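NikO protein (Streptomyces tendae, PDB 4FQD) is an enolpyruvyl transferase of nikkomycin biosynthesis, related to MurA, that probably moves the enolpyruvyl group of phosphoenolpyruvate onto a uridine nucleotide. Local coordinates at residues A[309-314]-A[318-323]; A[175-180]-A[197-202]; A[347-352]-A[378-383]; A[443-446]-A[451-454]; A[35-40]-A[55-60]. The protein carries 4 engineered substitutions. All coordinates share one frame; numbering follows the deposited sequence.

How the contacts relate
Along the chain the contacts come in the order 5, 2, 1, 3, 4, each closing before the next opens. Contacts 5 and 2 lie in one half of the molecule and contacts 1, 3 and 4 in the other. Contacts 1 and 2 sit on opposite sides of the chain's centre, with their own centres about 37 Å apart. Contacts 2 and 5 touch where K197 CD packs 3.7 Å from T39 CG2. Contacts 1, 3 and 4 have centres about 21 to 23 Å apart and do not touch. Helix 265-278 meets side chains of all three. Their strands belong to three different sheets, consistent with the beta/alpha inverse barrel of this enzyme.

Contact 1: residues A[309-314]-A[318-323]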
# COMPACT_ATOMS: atom_id res chain seq x y z
N VAL A 309 -7.13 14.86 10.22
CA VAL A 309 -6.51 15.26 11.48
C VAL A 309 -5.84 16.62 11.36
O VAL A 309 -5.00 16.83 10.48
CB VAL A 309 -5.48 14.22 11.95
CG1 VAL A 309 -4.64 14.77 13.10
CG2 VAL A 309 -6.17 12.92 12.36
N ARG A 310 -6.22 17.55 12.24
CA ARG A 310 -5.64 18.88 12.23
C ARG A 310 -4.49 19.03 13.22
O ARG A 310 -4.66 18.81 14.42
CB ARG A 310 -6.70 19.95 12.51
CG ARG A 310 -6.11 21.33 12.74
CD ARG A 310 -7.17 22.37 13.04
NE ARG A 310 -6.57 23.64 13.43
CZ ARG A 310 -7.26 24.75 13.68
NH1 ARG A 310 -8.58 24.76 13.56
NH2 ARG A 310 -6.63 25.86 14.03
N VAL A 311 -3.32 19.39 12.71
CA VAL A 311 -2.15 19.65 13.55
C VAL A 311 -1.48 20.95 13.16
O VAL A 311 -1.00 21.10 12.03
CB VAL A 311 -1.12 18.51 13.47
CG1 VAL A 311 0.15 18.88 14.22
CG2 VAL A 311 -1.70 17.21 14.02
N ASP A 312 -1.43 21.90 14.09
CA ASP A 312 -0.76 23.17 13.85
C ASP A 312 0.74 23.00 14.07
O ASP A 312 1.18 22.65 15.17
CB ASP A 312 -1.30 24.25 14.79
CG ASP A 312 -2.79 24.48 14.62
OD1 ASP A 312 -3.29 24.30 13.49
OD2 ASP A 312 -3.46 24.82 15.61
N VAL A 313 1.52 23.24 13.02
CA VAL A 313 2.97 23.03 13.09
C VAL A 313 3.74 24.33 13.27
O VAL A 313 3.64 25.24 12.45
CB VAL A 313 3.49 22.30 11.84
CG1 VAL A 313 5.01 22.18 11.90
CG2 VAL A 313 2.84 20.92 11.73
N GLY A 314 4.51 24.41 14.36
CA GLY A 314 5.36 25.55 14.62
C GLY A 314 6.83 25.16 14.56
O GLY A 314 7.18 24.15 13.95
N VAL A 318 4.17 21.72 18.28
CA VAL A 318 3.06 21.38 17.41
C VAL A 318 1.79 21.25 18.25
O VAL A 318 1.85 20.94 19.43
CB VAL A 318 3.30 20.07 16.62
CG1 VAL A 318 4.54 20.19 15.76
CG2 VAL A 318 3.40 18.88 17.57
N THR A 319 0.65 21.52 17.63
CA THR A 319 -0.62 21.49 18.35
C THR A 319 -1.60 20.52 17.71
O THR A 319 -2.05 20.72 16.58
CB THR A 319 -1.24 22.89 18.43
OG1 THR A 319 -0.40 23.75 19.21
CG2 THR A 319 -2.61 22.83 19.07
N ALA A 320 -1.93 19.46 18.44
CA ALA A 320 -2.87 18.45 17.96
C ALA A 320 -4.28 18.72 18.47
O ALA A 320 -4.50 18.82 19.68
CB ALA A 320 -2.40 17.06 18.36
N HIS A 321 -5.23 18.83 17.55
CA HIS A 321 -6.61 19.14 17.90
C HIS A 321 -7.45 17.89 18.06
O HIS A 321 -7.36 16.96 17.26
CB HIS A 321 -7.23 20.06 16.84
CG HIS A 321 -6.59 21.40 16.75
ND1 HIS A 321 -7.26 22.57 17.05
CD2 HIS A 321 -5.33 21.77 16.40
CE1 HIS A 321 -6.45 23.60 16.88
NE2 HIS A 321 -5.27 23.14 16.49
N PRO A 322 -8.29 17.85 19.11
CA PRO A 322 -9.23 16.76 19.35
C PRO A 322 -10.23 16.62 18.20
O PRO A 322 -10.36 17.54 17.39
CB PRO A 322 -9.96 17.19 20.62
CG PRO A 322 -9.01 18.11 21.30
CD PRO A 322 -8.32 18.85 20.20
N LEU A 323 -10.91 15.48 18.14
CA LEU A 323 -11.89 15.23 17.09
C LEU A 323 -13.04 16.24 17.10
O LEU A 323 -13.57 16.58 18.16
CB LEU A 323 -12.45 13.81 17.21
CG LEU A 323 -11.51 12.67 16.84
CD1 LEU A 323 -12.19 11.33 17.05
CD2 LEU A 323 -11.05 12.82 15.40
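The H321 ring carries the R310 guanidinium on one face and D312 OD2 at its edge. The guanidinium lies nearly flat on the ring, with centres 3.9 Å apart and planes at 24°. R310 CD also sits over the ring, 3.8 Å from its centroid, in a CH-pi contact. R310 is extended from CG to NE, and this carries the chain obliquely across the ring face. R310 NE, at the guanidinium edge, gives D312 OD1 a weak hydrogen bond, part of a salt bridge. H321 NE2 donates to D312 OD2 over 2.6 Å; the bond lies close to the ring plane but reaches the carboxylate from above its own plane. With an alanine here the guanidinium is likely to lose its flat support, and D312 OD2 to lose this donor.

Strands 311-313 and 317-320 form a beta hairpin at the edge of a mixed sheet. D312 and T319 are its hydrogen-bonded pair, with D312 N to T319 O and T319 N to D312 O both 2.8 Å. H321 N also bonds to R310 O. On the other face V311 CG1 packs 4.1 Å from V318 CB, and helices 290-296 and 298-307 cover these valines.

Contact 2: residues A[175-180]-A[197-202]; sequences IDMLDY and KTALLM. With SO4 (sulfate ion), chain C.
M177 reaches across to A199 with the last atom of its side chain. From CB, CG stands beside the backbone N (chi1 -69°), and bends at chi2 and chi3 turn the chain toward helix 192-204. Of its atoms CE alone touches segment 197-202, 3.6 Å from A199 CB. The same CE rests 3.6 Å from I175 CG2 of its own segment. I175 CD1 adds a looser touch, 4.5 Å from A199 CB. L212 of strand 209-213 packs against both M177 and A199, so the three parts of this beta-alpha-beta unit meet here. D176 OD1 accepts from L178 N in an Asx turn, where the strand passes into the 3-10 segment.

K197 leaves the same helix with an extended chain. Its NZ donates to O1 of a sulfate at 3.0 Å and forms a salt bridge with D220. The sulfate, probably from the crystallisation liquor, is also bound by S193 OG. A methionine in place of K197 would probably leave D220 and the sulfate without their positive partner. Between the two segments themselves no hydrogen bond forms. The join is apolar, resting on methyl-to-methyl contact with no directional polar bond between the segments.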
# COMPACT_ATOMS: atom_id res chain seq x y z
N ILE A 175 29.19 0.01 -2.32
CA ILE A 175 28.02 -0.81 -2.01
C ILE A 175 26.71 -0.15 -2.42
O ILE A 175 26.50 1.04 -2.19
CB ILE A 175 27.93 -1.10 -0.50
CG1 ILE A 175 29.31 -1.46 0.07
CG2 ILE A 175 26.92 -2.20 -0.22
CD1 ILE A 175 29.29 -1.69 1.57
N ASP A 176 25.84 -0.94 -3.03
CA ASP A 176 24.47 -0.52 -3.28
C ASP A 176 23.62 -1.01 -2.11
O ASP A 176 23.49 -2.21 -1.89
CB ASP A 176 23.95 -1.11 -4.59
CG ASP A 176 22.70 -0.41 -5.09
OD1 ASP A 176 21.98 0.20 -4.28
OD2 ASP A 176 22.43 -0.48 -6.31
N MET A 177 23.05 -0.07 -1.35
CA MET A 177 22.30 -0.41 -0.14
C MET A 177 21.02 -1.18 -0.42
O MET A 177 20.40 -1.72 0.51
CB MET A 177 22.01 0.85 0.68
CG MET A 177 23.24 1.46 1.30
SD MET A 177 24.06 0.26 2.37
CE MET A 177 25.76 0.51 1.92
N LEU A 178 20.61 -1.24 -1.68
CA LEU A 178 19.43 -2.02 -2.06
C LEU A 178 19.70 -3.51 -1.92
O LEU A 178 18.78 -4.33 -1.98
CB LEU A 178 19.00 -1.67 -3.49
CG LEU A 178 18.56 -0.23 -3.71
CD1 LEU A 178 18.00 -0.04 -5.11
CD2 LEU A 178 17.55 0.20 -2.66
N ASP A 179 20.97 -3.86 -1.74
CA ASP A 179 21.37 -5.23 -1.46
C ASP A 179 20.82 -5.69 -0.12
O ASP A 179 20.72 -6.89 0.15
CB ASP A 179 22.89 -5.34 -1.45
CG ASP A 179 23.49 -5.33 -2.85
OD1 ASP A 179 22.77 -4.98 -3.81
OD2 ASP A 179 24.68 -5.68 -2.98
N TYR A 180 20.45 -4.73 0.72
CA TYR A 180 19.96 -5.03 2.06
C TYR A 180 18.50 -4.62 2.24
O TYR A 180 18.08 -4.26 3.34
CB TYR A 180 20.85 -4.36 3.10
CG TYR A 180 22.31 -4.72 2.94
CD1 TYR A 180 22.82 -5.88 3.50
CD2 TYR A 180 23.17 -3.90 2.22
CE1 TYR A 180 24.16 -6.21 3.36
CE2 TYR A 180 24.51 -4.23 2.07
CZ TYR A 180 24.99 -5.39 2.64
OH TYR A 180 26.32 -5.72 2.49
N LYS A 197 23.75 2.41 8.38
CA LYS A 197 24.44 2.93 9.56
C LYS A 197 25.82 2.29 9.71
O LYS A 197 26.81 2.98 9.95
CB LYS A 197 23.61 2.67 10.82
CG LYS A 197 22.24 3.33 10.81
CD LYS A 197 21.41 2.90 12.00
CE LYS A 197 20.01 3.49 11.93
NZ LYS A 197 19.20 3.14 13.13
N THR A 198 25.87 0.97 9.57
CA THR A 198 27.12 0.23 9.69
C THR A 198 28.11 0.63 8.61
O THR A 198 29.28 0.90 8.90
CB THR A 198 26.88 -1.29 9.63
OG1 THR A 198 25.99 -1.68 10.68
CG2 THR A 198 28.19 -2.04 9.77
N ALA A 199 27.65 0.66 7.36
CA ALA A 199 28.50 1.00 6.23
C ALA A 199 29.09 2.40 6.35
O ALA A 199 30.25 2.63 6.02
CB ALA A 199 27.73 0.87 4.93
N LEU A 200 28.28 3.34 6.83
CA LEU A 200 28.74 4.71 7.05
C LEU A 200 29.83 4.76 8.11
O LEU A 200 30.85 5.42 7.92
CB LEU A 200 27.57 5.61 7.45
CG LEU A 200 26.85 6.32 6.30
CD1 LEU A 200 25.63 7.05 6.82
CD2 LEU A 200 27.79 7.29 5.61
N LEU A 201 29.60 4.07 9.22
CA LEU A 201 30.58 4.00 10.30
C LEU A 201 31.87 3.35 9.82
O LEU A 201 32.96 3.84 10.10
CB LEU A 201 30.00 3.24 11.49
CG LEU A 201 28.89 3.95 12.28
CD1 LEU A 201 28.28 3.01 13.30
CD2 LEU A 201 29.43 5.20 12.96
N MET A 202 31.73 2.24 9.10
CA MET A 202 32.88 1.52 8.57
C MET A 202 33.65 2.37 7.57
O MET A 202 34.88 2.31 7.50
CB MET A 202 32.45 0.21 7.91
CG MET A 202 31.93 -0.84 8.88
SD MET A 202 33.15 -1.32 10.11
CE MET A 202 34.44 -2.01 9.07
S SO4 C . 17.51 -0.29 13.09
O1 SO4 C . 18.56 0.36 12.30
O2 SO4 C . 17.85 -0.22 14.50
O3 SO4 C . 16.24 0.40 12.86
O4 SO4 C . 17.38 -1.68 12.68

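Contact 3: residues A[347-352]-A[378-383]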
# COMPACT_ATOMS: atom_id res chain seq x y z
N LEU A 347 -1.69 4.83 13.99
CA LEU A 347 -2.54 5.15 12.86
C LEU A 347 -3.70 4.16 12.78
O LEU A 347 -4.78 4.50 12.28
CB LEU A 347 -1.73 5.13 11.56
CG LEU A 347 -0.59 6.15 11.51
CD1 LEU A 347 0.24 5.97 10.25
CD2 LEU A 347 -1.13 7.56 11.59
N ALA A 348 -3.47 2.95 13.27
CA ALA A 348 -4.51 1.93 13.32
C ALA A 348 -5.58 2.33 14.32
O ALA A 348 -6.77 2.13 14.08
CB ALA A 348 -3.91 0.58 13.68
N LEU A 349 -5.16 2.89 15.45
CA LEU A 349 -6.08 3.34 16.48
C LEU A 349 -6.91 4.51 15.97
O LEU A 349 -8.11 4.61 16.25
CB LEU A 349 -5.33 3.73 17.75
CG LEU A 349 -6.17 4.24 18.92
CD1 LEU A 349 -7.26 3.23 19.27
CD2 LEU A 349 -5.29 4.53 20.12
N LEU A 350 -6.27 5.41 15.23
CA LEU A 350 -6.96 6.54 14.62
C LEU A 350 -7.97 6.06 13.58
O LEU A 350 -9.02 6.68 13.39
CB LEU A 350 -5.96 7.50 13.97
CG LEU A 350 -5.08 8.32 14.91
CD1 LEU A 350 -4.01 9.06 14.13
CD2 LEU A 350 -5.93 9.30 15.72
N GLY A 351 -7.65 4.95 12.93
CA GLY A 351 -8.52 4.37 11.92
C GLY A 351 -9.82 3.85 12.50
O GLY A 351 -10.83 3.75 11.80
N ALA A 352 -9.80 3.52 13.79
CA ALA A 352 -10.99 3.04 14.49
C ALA A 352 -12.02 4.15 14.63
O ALA A 352 -13.20 3.88 14.89
CB ALA A 352 -10.61 2.48 15.85
N LEU A 378 -11.07 -4.58 23.25
CA LEU A 378 -11.64 -3.30 23.64
C LEU A 378 -12.87 -2.94 22.81
O LEU A 378 -13.63 -2.05 23.17
CB LEU A 378 -10.59 -2.19 23.54
CG LEU A 378 -9.44 -2.27 24.54
CD1 LEU A 378 -8.47 -1.12 24.33
CD2 LEU A 378 -9.96 -2.29 25.97
N GLY A 379 -13.06 -3.64 21.69
CA GLY A 379 -14.20 -3.40 20.83
C GLY A 379 -13.82 -3.01 19.42
O GLY A 379 -14.67 -2.95 18.53
N ILE A 380 -12.54 -2.75 19.21
CA ILE A 380 -12.04 -2.37 17.89
C ILE A 380 -12.01 -3.57 16.95
O ILE A 380 -11.48 -4.63 17.29
CB ILE A 380 -10.63 -1.75 17.99
CG1 ILE A 380 -10.63 -0.59 18.98
CG2 ILE A 380 -10.14 -1.30 16.63
CD1 ILE A 380 -9.28 0.07 19.17
N ARG A 381 -12.59 -3.40 15.77
CA ARG A 381 -12.68 -4.48 14.79
C ARG A 381 -11.45 -4.50 13.88
O ARG A 381 -11.22 -3.56 13.12
CB ARG A 381 -13.93 -4.32 13.93
CG ARG A 381 -15.20 -4.02 14.71
CD ARG A 381 -15.90 -5.29 15.17
NE ARG A 381 -17.35 -5.11 15.20
CZ ARG A 381 -18.02 -4.60 16.23
NH1 ARG A 381 -17.37 -4.22 17.32
NH2 ARG A 381 -19.34 -4.48 16.17
N THR A 382 -10.67 -5.58 13.95
CA THR A 382 -9.49 -5.71 13.11
C THR A 382 -9.46 -7.03 12.34
O THR A 382 -10.18 -7.97 12.68
CB THR A 382 -8.18 -5.60 13.93
OG1 THR A 382 -8.08 -6.72 14.81
CG2 THR A 382 -8.16 -4.31 14.74
N ALA A 383 -8.62 -7.08 11.32
CA ALA A 383 -8.40 -8.30 10.55
C ALA A 383 -6.94 -8.35 10.11
O ALA A 383 -6.41 -7.35 9.61
CB ALA A 383 -9.33 -8.37 9.35
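L349 and I380 cross at about a right angle and meet through their terminal methyls. L349 CD1 lies 3.8 Å from I380 CD1. The leucine's CB does not aim at the other segment. Its CG lies opposite the backbone N (chi1 180°), and this swings CD1 across to the isoleucine. I380 works with two branches. CD1 takes the leucine, while CG2 rests 3.9 Å from A352 CB, a methyl that does point at the other segment. The isoleucine thus bridges L349 and A352, three residues apart, with one branch on each. All three side chains are buried and purely apolar, and no hydrogen bond links the segments.

L349 continues into the interior, where V414, L417 and A418 of helix 409-419 and C273 and L277 of helix 265-278 pack on it. C395 and P397 meet I380 from the loop after strand 388-393. Just before I380, G379 ends helix 372-378 in a Schellman motif, with positive phi. That turn delivers I380 to helix 344-351, and the chain then enters the edge strand 382-385. The arrangement is helix packing against the link between a helix and a sheet strand, in the inverse alpha/beta barrel of this enzyme family.

Contact 4: residues A[443-446]-A[451-454]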
# COMPACT_ATOMS: atom_id res chain seq x y z
N GLU A 443 3.56 8.45 33.66
CA GLU A 443 3.65 9.68 34.44
C GLU A 443 3.23 10.90 33.63
O GLU A 443 2.53 11.78 34.14
CB GLU A 443 5.06 9.87 34.99
CG GLU A 443 5.26 11.17 35.75
CD GLU A 443 6.71 11.41 36.13
OE1 GLU A 443 7.31 10.53 36.79
OE2 GLU A 443 7.25 12.48 35.76
N ASP A 444 3.66 10.95 32.38
CA ASP A 444 3.32 12.06 31.50
C ASP A 444 1.82 12.12 31.21
O ASP A 444 1.24 13.20 31.14
CB ASP A 444 4.11 11.98 30.19
CG ASP A 444 5.57 12.33 30.37
OD1 ASP A 444 5.90 13.05 31.34
OD2 ASP A 444 6.40 11.89 29.54
N LEU A 445 1.21 10.96 31.04
CA LEU A 445 -0.23 10.87 30.78
C LEU A 445 -1.04 11.26 32.02
O LEU A 445 -1.98 12.04 31.93
CB LEU A 445 -0.61 9.47 30.31
CG LEU A 445 -0.28 9.14 28.86
CD1 LEU A 445 -0.52 7.66 28.58
CD2 LEU A 445 -1.11 10.00 27.92
N VAL A 446 -0.66 10.70 33.17
CA VAL A 446 -1.30 11.02 34.44
C VAL A 446 -1.24 12.52 34.71
O VAL A 446 -2.19 13.11 35.24
CB VAL A 446 -0.63 10.25 35.61
CG1 VAL A 446 -1.05 10.82 36.95
CG2 VAL A 446 -0.95 8.77 35.52
N ASP A 451 -6.03 8.61 34.60
CA ASP A 451 -6.10 7.83 35.83
C ASP A 451 -5.43 6.47 35.63
O ASP A 451 -6.10 5.48 35.34
CB ASP A 451 -7.55 7.66 36.28
CG ASP A 451 -7.66 7.06 37.67
OD1 ASP A 451 -6.64 7.03 38.40
OD2 ASP A 451 -8.77 6.62 38.04
N ILE A 452 -4.11 6.44 35.79
CA ILE A 452 -3.35 5.21 35.65
C ILE A 452 -2.64 4.88 36.96
O ILE A 452 -1.95 5.72 37.53
CB ILE A 452 -2.30 5.32 34.53
CG1 ILE A 452 -2.94 5.90 33.26
CG2 ILE A 452 -1.66 3.97 34.25
CD1 ILE A 452 -1.96 6.14 32.14
N ARG A 453 -2.82 3.65 37.43
CA ARG A 453 -2.27 3.24 38.72
C ARG A 453 -1.36 2.03 38.59
O ARG A 453 -1.60 1.14 37.77
CB ARG A 453 -3.41 2.93 39.70
CG ARG A 453 -4.47 4.02 39.76
CD ARG A 453 -5.70 3.57 40.53
NE ARG A 453 -6.79 4.54 40.42
CZ ARG A 453 -7.99 4.38 40.96
NH1 ARG A 453 -8.27 3.29 41.65
NH2 ARG A 453 -8.92 5.32 40.80
N HIS A 454 -0.30 1.99 39.40
CA HIS A 454 0.61 0.86 39.42
C HIS A 454 0.18 -0.16 40.46
O HIS A 454 0.20 0.11 41.66
CB HIS A 454 2.04 1.32 39.71
CG HIS A 454 2.67 2.10 38.60
ND1 HIS A 454 3.41 1.51 37.60
CD2 HIS A 454 2.66 3.42 38.32
CE1 HIS A 454 3.84 2.43 36.76
NE2 HIS A 454 3.39 3.61 37.17
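I452 fills the tight part of this contact, between L445 and V446 of helix 441-447. Its CD1 lies 4.0 Å from L445 CB and 4.1 Å from L445 CD1. The I452 CG1 branch stands beside the backbone N (chi1 -48°), and this carries CD1 to L445. Nearer the strand, V446 CG2 sits 3.8 Å from I452 CB and 3.8 Å from I452 O. L445 and I452 are both buried, with L416 and L420 packing on each of them. W271 of helix 265-278 covers L445.

The solvent side is different. V446 is itself exposed and only one of its methyls is used here. On the strand, the CB atoms of D451 and R453 turn away from the helix, and these two residues pair with each other. R453 NE donates to D451 OD1 at 3.2 Å, on the syn side of the carboxylate. A weak bond from R453 NH2 to D451 OD2 completes a salt bridge. Strand 451-456 is an outer strand of its sheet, next to strand 14-19. Its inner face therefore holds the helix by apolar contact alone, while the D451-R453 pair on the other face probably balances much of its own charge and makes no bond to 443-446.

Contact 5: residues A[35-40]-A[55-60]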
# COMPACT_ATOMS: atom_id res chain seq x y z
N HIS A 35 16.72 6.70 18.36
CA HIS A 35 17.53 6.10 17.31
C HIS A 35 18.68 7.01 16.87
O HIS A 35 19.75 6.53 16.49
CB HIS A 35 16.65 5.71 16.12
CG HIS A 35 15.62 4.68 16.45
ND1 HIS A 35 14.28 4.82 16.13
CD2 HIS A 35 15.72 3.49 17.08
CE1 HIS A 35 13.62 3.76 16.54
NE2 HIS A 35 14.46 2.94 17.13
N SER A 36 18.46 8.32 16.94
CA SER A 36 19.52 9.29 16.64
C SER A 36 20.57 9.28 17.75
O SER A 36 21.75 9.48 17.50
CB SER A 36 18.95 10.69 16.48
OG SER A 36 18.21 10.81 15.29
N LEU A 37 20.11 9.05 18.97
CA LEU A 37 21.00 8.93 20.12
C LEU A 37 21.97 7.77 19.93
O LEU A 37 23.17 7.90 20.18
CB LEU A 37 20.19 8.72 21.40
CG LEU A 37 20.98 8.28 22.63
CD1 LEU A 37 22.01 9.31 23.02
CD2 LEU A 37 20.03 8.01 23.78
N VAL A 38 21.45 6.64 19.47
CA VAL A 38 22.26 5.46 19.22
C VAL A 38 23.33 5.73 18.17
O VAL A 38 24.51 5.43 18.39
CB VAL A 38 21.39 4.27 18.75
CG1 VAL A 38 22.25 3.15 18.20
CG2 VAL A 38 20.51 3.77 19.90
N THR A 39 22.93 6.30 17.04
CA THR A 39 23.85 6.56 15.94
C THR A 39 24.87 7.65 16.26
O THR A 39 26.01 7.60 15.79
CB THR A 39 23.10 6.92 14.65
OG1 THR A 39 22.20 8.00 14.90
CG2 THR A 39 22.31 5.73 14.14
N THR A 40 24.47 8.62 17.07
CA THR A 40 25.38 9.69 17.49
C THR A 40 26.44 9.13 18.43
O THR A 40 27.62 9.45 18.31
CB THR A 40 24.63 10.84 18.18
OG1 THR A 40 23.64 11.37 17.29
CG2 THR A 40 25.59 11.94 18.59
N ASN A 55 19.40 17.61 24.48
CA ASN A 55 18.08 17.02 24.28
C ASN A 55 18.17 15.50 24.24
O ASN A 55 17.59 14.85 23.37
CB ASN A 55 17.42 17.56 23.00
CG ASN A 55 15.95 17.21 22.91
OD1 ASN A 55 15.25 17.13 23.93
ND2 ASN A 55 15.46 17.00 21.69
N CYS A 56 18.92 14.94 25.19
CA CYS A 56 19.10 13.49 25.26
C CYS A 56 18.01 12.86 26.12
O CYS A 56 17.79 13.28 27.25
CB CYS A 56 20.48 13.14 25.81
SG CYS A 56 20.80 11.37 25.93
N PRO A 57 17.32 11.85 25.57
CA PRO A 57 16.23 11.18 26.29
C PRO A 57 16.73 10.37 27.48
O PRO A 57 17.78 9.73 27.39
CB PRO A 57 15.64 10.25 25.22
CG PRO A 57 16.77 9.98 24.29
CD PRO A 57 17.56 11.26 24.25
N ASP A 58 15.99 10.41 28.58
CA ASP A 58 16.34 9.64 29.76
C ASP A 58 15.67 8.27 29.70
O ASP A 58 14.68 8.02 30.38
CB ASP A 58 15.91 10.39 31.03
CG ASP A 58 16.34 9.69 32.30
OD1 ASP A 58 17.31 8.90 32.24
OD2 ASP A 58 15.72 9.93 33.35
N ILE A 59 16.23 7.39 28.88
CA ILE A 59 15.68 6.05 28.69
C ILE A 59 16.73 4.98 28.97
O ILE A 59 17.83 5.28 29.42
CB ILE A 59 15.13 5.87 27.27
CG1 ILE A 59 16.20 6.21 26.23
CG2 ILE A 59 13.90 6.74 27.06
CD1 ILE A 59 15.73 6.08 24.80
N VAL A 60 16.36 3.73 28.70
CA VAL A 60 17.24 2.59 28.96
C VAL A 60 18.53 2.67 28.15
O VAL A 60 19.62 2.43 28.67
CB VAL A 60 16.53 1.26 28.67
CG1 VAL A 60 17.47 0.09 28.88
CG2 VAL A 60 15.28 1.12 29.53
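L37 is the residue of helix 34-44 that meets C56 and P57, and its neighbours in 35-40 serve other surfaces. H35 comes first. Its ring meets that of F33 at about 80°, and its side chain touches D220 of helix 219-231. S36 is next, and its carbonyl O accepts twice from T40. T40 N is 2.9 Å from S36 O in the helical bond, and T40 OG1 is 2.7 Å from S36 O. The OG1 bond ties the hydroxyl to the helix; the two donors reach S36 O from opposite faces of its plane.

L37 follows, with CG opposite the backbone N (chi1 167°), which places both methyls against the loop. Its two methyls divide the work. CD1 lies 3.8 Å from C56 SG, and CD2 lies 3.8 Å from P57 CG. CD2 is also 4.1 Å from C56 SG. L37 and P57 slide past each other in opposite directions, CD2 meeting the CG side of the ring. F85 of strand 84-88 touches both L37 and C56, and T62 of helix 60-71 does the same.

V38 packs on Y110 and E61. T39 OG1 is hydrogen-bonded to D220 O of helix 219-231. T40 also touches V227 of that helix.

Across the contact the loop turns sharply. D58 centres an inverse gamma turn with a weak bond from I59 N to P57 O, and I59 is the N-cap of helix 60-71. This is a buried helix-to-loop junction, in which helix 34-44 packs on the connection between strand 50-54 and the next helix of the EPSP synthase fold.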